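Local coordinates for protein sulfotransferase (Mycobacterium tuberculosis, PDB 2ZQ5) that probably transfers a sulfuryl group from a donor such as PAPS to an acceptor, as other enzymes of the sulfotransferase fold do, at residues Glu38-Ala51 / Tyr187-Trp199. Sequence-based numbering, arbitrary orientation.
Sequences EALGVLLDAYQGEA and YEALAHVPSYADW
Glu50 grips the first turn of helix 194-201 with both carboxylate oxygens: OE2 takes the backbone N-H of Ser195 through its syn lone pair (2.7 Å, 168° at the hydrogen), while OE1 accepts from Ser195 OG (2.7 Å). Two bonds at a helix N-terminus, the positive end of the helix dipole, would probably favour the charged carboxylate. At the far end of the interface Trp199 NE1 donates to Glu38 OE2 over 2.8 Å, reaching it from above the carboxylate plane. Leu43, its CG anti to the backbone N (chi1 -176°), splits its methyls between two rings: CD1 lies over a face of Tyr196, 3.8 Å from the centroid, and CD2 over the centre of the Tyr187 ring. Val42 CG2 makes a CH-pi contact over the five-membered ring of Trp199. Segments 38-50 and 194-199 run roughly antiparallel (151°), and Tyr196 is a knob in the hole formed by Ala39, Val42, Leu43 and Ala46; this packs helix 36-50, from the N-terminal region, against helix 194-201 of the P-loop-type sulfotransferase fold, whose core is a parallel sheet. A water links Tyr47 OH to Tyr187 O. Farther out, Leu182 O and Ser184 N bond Tyr196 OH, Asp288 holds His192 ND1, and Leu65 of helix 55-81 packs on Leu43 and Tyr47.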
loop_
_atom_site.group_PDB
_atom_site.type_symbol
_atom_site.label_atom_id
_atom_site.label_comp_id
_atom_site.label_asym_id
_atom_site.label_seq_id
_atom_site.Cartn_x
_atom_site.Cartn_y
_atom_site.Cartn_z
ATOM N N GLU A 38 -10.417 -3.736 16.896
ATOM C CA GLU A 38 -10.500 -5.190 16.762
ATOM C C GLU A 38 -9.356 -5.665 15.876
ATOM O O GLU A 38 -8.700 -6.665 16.173
ATOM C CB GLU A 38 -11.827 -5.628 16.128
ATOM C CG GLU A 38 -12.039 -7.147 16.204
ATOM C CD GLU A 38 -13.160 -7.663 15.311
ATOM O OE1 GLU A 38 -14.060 -6.880 14.951
ATOM O OE2 GLU A 38 -13.147 -8.869 14.977
ATOM N N ALA A 39 -9.123 -4.946 14.784
ATOM C CA ALA A 39 -8.061 -5.301 13.853
ATOM C C ALA A 39 -6.708 -5.334 14.559
ATOM O O ALA A 39 -5.940 -6.280 14.394
ATOM C CB ALA A 39 -8.028 -4.308 12.694
ATOM N N LEU A 40 -6.421 -4.306 15.353
ATOM C CA LEU A 40 -5.154 -4.242 16.069
ATOM C C LEU A 40 -5.010 -5.412 17.042
ATOM O O LEU A 40 -3.941 -6.010 17.145
ATOM C CB LEU A 40 -5.041 -2.909 16.820
ATOM C CG LEU A 40 -3.741 -2.668 17.596
ATOM C CD1 LEU A 40 -2.532 -2.842 16.679
ATOM C CD2 LEU A 40 -3.773 -1.267 18.188
ATOM N N GLY A 41 -6.091 -5.741 17.742
ATOM C CA GLY A 41 -6.048 -6.845 18.686
ATOM C C GLY A 41 -5.768 -8.171 18.006
ATOM O O GLY A 41 -4.963 -8.970 18.486
ATOM N N VAL A 42 -6.438 -8.411 16.886
ATOM C CA VAL A 42 -6.242 -9.644 16.132
ATOM C C VAL A 42 -4.815 -9.710 15.593
ATOM O O VAL A 42 -4.170 -10.758 15.635
ATOM C CB VAL A 42 -7.241 -9.734 14.959
ATOM C CG1 VAL A 42 -6.872 -10.890 14.041
ATOM C CG2 VAL A 42 -8.651 -9.924 15.498
ATOM N N LEU A 43 -4.317 -8.582 15.100
ATOM C CA LEU A 43 -2.969 -8.524 14.560
ATOM C C LEU A 43 -1.922 -8.783 15.650
ATOM O O LEU A 43 -0.960 -9.521 15.428
ATOM C CB LEU A 43 -2.737 -7.160 13.900
ATOM C CG LEU A 43 -1.405 -6.918 13.184
ATOM C CD1 LEU A 43 -1.174 -7.965 12.105
ATOM C CD2 LEU A 43 -1.426 -5.524 12.575
ATOM N N LEU A 44 -2.114 -8.184 16.824
ATOM C CA LEU A 44 -1.185 -8.374 17.935
ATOM C C LEU A 44 -1.181 -9.823 18.400
ATOM O O LEU A 44 -0.124 -10.384 18.692
ATOM C CB LEU A 44 -1.547 -7.461 19.111
ATOM C CG LEU A 44 -1.144 -5.993 18.952
ATOM C CD1 LEU A 44 -1.741 -5.171 20.086
ATOM C CD2 LEU A 44 0.374 -5.881 18.941
ATOM N N ASP A 45 -2.361 -10.432 18.477
ATOM C CA ASP A 45 -2.442 -11.826 18.897
ATOM C C ASP A 45 -1.711 -12.708 17.889
ATOM O O ASP A 45 -1.091 -13.706 18.256
ATOM C CB ASP A 45 -3.900 -12.287 19.014
ATOM C CG ASP A 45 -4.590 -11.756 20.260
ATOM O OD1 ASP A 45 -3.921 -11.113 21.099
ATOM O OD2 ASP A 45 -5.810 -11.991 20.399
ATOM N N ALA A 46 -1.779 -12.337 16.615
ATOM C CA ALA A 46 -1.113 -13.109 15.577
ATOM C C ALA A 46 0.402 -12.971 15.699
ATOM O O ALA A 46 1.125 -13.964 15.673
ATOM C CB ALA A 46 -1.575 -12.646 14.201
ATOM N N TYR A 47 0.886 -11.741 15.838
ATOM C CA TYR A 47 2.323 -11.520 15.964
ATOM C C TYR A 47 2.910 -12.276 17.142
ATOM O O TYR A 47 3.898 -12.996 17.013
ATOM C CB TYR A 47 2.638 -10.033 16.161
ATOM C CG TYR A 47 2.634 -9.197 14.903
ATOM C CD1 TYR A 47 3.317 -9.612 13.762
ATOM C CD2 TYR A 47 1.976 -7.970 14.866
ATOM C CE1 TYR A 47 3.345 -8.828 12.612
ATOM C CE2 TYR A 47 2.000 -7.174 13.721
ATOM C CZ TYR A 47 2.683 -7.611 12.599
ATOM O OH TYR A 47 2.691 -6.848 11.457
ATOM N N GLN A 48 2.281 -12.111 18.297
ATOM C CA GLN A 48 2.772 -12.725 19.517
ATOM C C GLN A 48 2.481 -14.215 19.667
ATOM O O GLN A 48 3.110 -14.889 20.480
ATOM C CB GLN A 48 2.239 -11.920 20.709
ATOM C CG GLN A 48 2.540 -10.423 20.546
ATOM C CD GLN A 48 2.059 -9.558 21.697
ATOM O OE1 GLN A 48 0.889 -9.601 22.079
ATOM N NE2 GLN A 48 2.962 -8.750 22.243
ATOM N N GLY A 49 1.562 -14.741 18.863
ATOM C CA GLY A 49 1.239 -16.152 18.964
ATOM C C GLY A 49 1.730 -17.061 17.849
ATOM O O GLY A 49 1.791 -18.278 18.035
ATOM N N GLU A 50 2.095 -16.501 16.700
ATOM C CA GLU A 50 2.531 -17.338 15.587
ATOM C C GLU A 50 3.617 -16.766 14.677
ATOM O O GLU A 50 4.184 -17.496 13.865
ATOM C CB GLU A 50 1.309 -17.706 14.742
ATOM C CG GLU A 50 0.393 -16.517 14.517
ATOM C CD GLU A 50 -0.895 -16.855 13.790
ATOM O OE1 GLU A 50 -1.544 -17.868 14.129
ATOM O OE2 GLU A 50 -1.269 -16.082 12.889
ATOM N N ALA A 51 3.925 -15.480 14.812
ATOM C CA ALA A 51 4.927 -14.867 13.947
ATOM C C ALA A 51 6.378 -15.211 14.282
ATOM O O ALA A 51 7.280 -14.884 13.515
ATOM C CB ALA A 51 4.737 -13.353 13.926
ATOM N N TYR A 187 0.869 -6.728 6.152
ATOM C CA TYR A 187 1.305 -7.474 7.327
ATOM C C TYR A 187 1.606 -8.939 7.069
ATOM O O TYR A 187 2.666 -9.431 7.458
ATOM C CB TYR A 187 0.269 -7.346 8.447
ATOM C CG TYR A 187 -0.015 -5.912 8.824
ATOM C CD1 TYR A 187 1.021 -5.044 9.165
ATOM C CD2 TYR A 187 -1.314 -5.412 8.804
ATOM C CE1 TYR A 187 0.771 -3.707 9.473
ATOM C CE2 TYR A 187 -1.575 -4.077 9.109
ATOM C CZ TYR A 187 -0.529 -3.234 9.439
ATOM O OH TYR A 187 -0.781 -1.909 9.719
ATOM N N GLU A 188 0.687 -9.632 6.408
ATOM C CA GLU A 188 0.865 -11.050 6.133
ATOM C C GLU A 188 1.953 -11.350 5.101
ATOM O O GLU A 188 2.368 -12.497 4.956
ATOM C CB GLU A 188 -0.465 -11.665 5.696
ATOM C CG GLU A 188 -0.927 -11.264 4.310
ATOM C CD GLU A 188 -2.369 -11.638 4.076
ATOM O OE1 GLU A 188 -3.255 -10.983 4.668
ATOM O OE2 GLU A 188 -2.619 -12.598 3.317
ATOM N N ALA A 189 2.413 -10.325 4.390
ATOM C CA ALA A 189 3.466 -10.500 3.395
ATOM C C ALA A 189 4.842 -10.202 4.002
ATOM O O ALA A 189 5.868 -10.373 3.347
ATOM C CB ALA A 189 3.209 -9.583 2.203
ATOM N N LEU A 190 4.855 -9.767 5.261
ATOM C CA LEU A 190 6.097 -9.429 5.953
ATOM C C LEU A 190 6.273 -10.209 7.250
ATOM O O LEU A 190 7.276 -10.055 7.949
ATOM C CB LEU A 190 6.121 -7.928 6.253
ATOM C CG LEU A 190 6.205 -7.037 5.012
ATOM C CD1 LEU A 190 5.836 -5.612 5.370
ATOM C CD2 LEU A 190 7.611 -7.108 4.432
ATOM N N ALA A 191 5.294 -11.047 7.570
ATOM C CA ALA A 191 5.340 -11.844 8.788
ATOM C C ALA A 191 4.381 -13.012 8.661
ATOM O O ALA A 191 3.462 -12.988 7.841
ATOM C CB ALA A 191 4.953 -10.986 9.994
ATOM N N HIS A 192 4.605 -14.038 9.472
ATOM C CA HIS A 192 3.742 -15.204 9.464
ATOM C C HIS A 192 2.606 -14.931 10.438
ATOM O O HIS A 192 2.729 -15.178 11.639
ATOM C CB HIS A 192 4.512 -16.450 9.905
ATOM C CG HIS A 192 3.683 -17.695 9.903
ATOM N ND1 HIS A 192 3.177 -18.250 8.747
ATOM C CD2 HIS A 192 3.249 -18.479 10.919
ATOM C CE1 HIS A 192 2.469 -19.324 9.050
ATOM N NE2 HIS A 192 2.497 -19.485 10.361
ATOM N N VAL A 193 1.504 -14.402 9.921
ATOM C CA VAL A 193 0.345 -14.097 10.753
ATOM C C VAL A 193 -0.930 -14.637 10.105
ATOM O O VAL A 193 -1.867 -13.889 9.815
ATOM C CB VAL A 193 0.212 -12.565 10.995
ATOM C CG1 VAL A 193 1.311 -12.092 11.937
ATOM C CG2 VAL A 193 0.294 -11.805 9.674
ATOM N N PRO A 194 -0.989 -15.957 9.881
ATOM C CA PRO A 194 -2.163 -16.568 9.261
ATOM C C PRO A 194 -3.494 -16.268 9.947
ATOM O O PRO A 194 -4.520 -16.170 9.282
ATOM C CB PRO A 194 -1.816 -18.061 9.258
ATOM C CG PRO A 194 -0.899 -18.207 10.426
ATOM C CD PRO A 194 -0.021 -16.987 10.298
ATOM N N SER A 195 -3.483 -16.105 11.267
ATOM C CA SER A 195 -4.721 -15.822 11.980
ATOM C C SER A 195 -5.247 -14.450 11.581
ATOM O O SER A 195 -6.456 -14.248 11.464
ATOM C CB SER A 195 -4.501 -15.890 13.492
ATOM O OG SER A 195 -4.112 -17.199 13.879
ATOM N N TYR A 196 -4.341 -13.504 11.367
ATOM C CA TYR A 196 -4.768 -12.174 10.956
ATOM C C TYR A 196 -5.187 -12.201 9.488
ATOM O O TYR A 196 -6.194 -11.597 9.115
ATOM C CB TYR A 196 -3.651 -11.147 11.163
ATOM C CG TYR A 196 -3.987 -9.777 10.610
ATOM C CD1 TYR A 196 -4.797 -8.883 11.320
ATOM C CD2 TYR A 196 -3.530 -9.395 9.346
ATOM C CE1 TYR A 196 -5.142 -7.634 10.777
ATOM C CE2 TYR A 196 -3.868 -8.165 8.800
ATOM C CZ TYR A 196 -4.671 -7.291 9.516
ATOM O OH TYR A 196 -4.991 -6.079 8.943
ATOM N N ALA A 197 -4.420 -12.901 8.655
ATOM C CA ALA A 197 -4.752 -12.995 7.237
ATOM C C ALA A 197 -6.158 -13.579 7.065
ATOM O O ALA A 197 -6.946 -13.096 6.252
ATOM C CB ALA A 197 -3.723 -13.869 6.511
ATOM N N ASP A 198 -6.458 -14.615 7.845
ATOM C CA ASP A 198 -7.755 -15.285 7.810
ATOM C C ASP A 198 -8.862 -14.337 8.254
ATOM O O ASP A 198 -9.914 -14.247 7.619
ATOM C CB ASP A 198 -7.728 -16.507 8.733
ATOM C CG ASP A 198 -9.082 -17.186 8.850
ATOM O OD1 ASP A 198 -9.547 -17.760 7.845
ATOM O OD2 ASP A 198 -9.679 -17.141 9.947
ATOM N N TRP A 199 -8.620 -13.637 9.357
ATOM C CA TRP A 199 -9.585 -12.686 9.885
ATOM C C TRP A 199 -9.858 -11.602 8.843
ATOM O O TRP A 199 -11.007 -11.277 8.544
ATOM C CB TRP A 199 -9.033 -12.050 11.168
ATOM C CG TRP A 199 -9.915 -10.985 11.757
ATOM C CD1 TRP A 199 -10.992 -11.170 12.577
ATOM C CD2 TRP A 199 -9.813 -9.572 11.542
ATOM N NE1 TRP A 199 -11.566 -9.957 12.886
ATOM C CE2 TRP A 199 -10.862 -8.961 12.262
ATOM C CE3 TRP A 199 -8.935 -8.763 10.807
ATOM C CZ2 TRP A 199 -11.058 -7.574 12.269
ATOM C CZ3 TRP A 199 -9.130 -7.382 10.813
ATOM C CH2 TRP A 199 -10.186 -6.805 11.541
HETATM O O HOH W 1 3.942 -7.723 9.289
HETATM O O HOH W 2 6.830 -13.385 11.175
#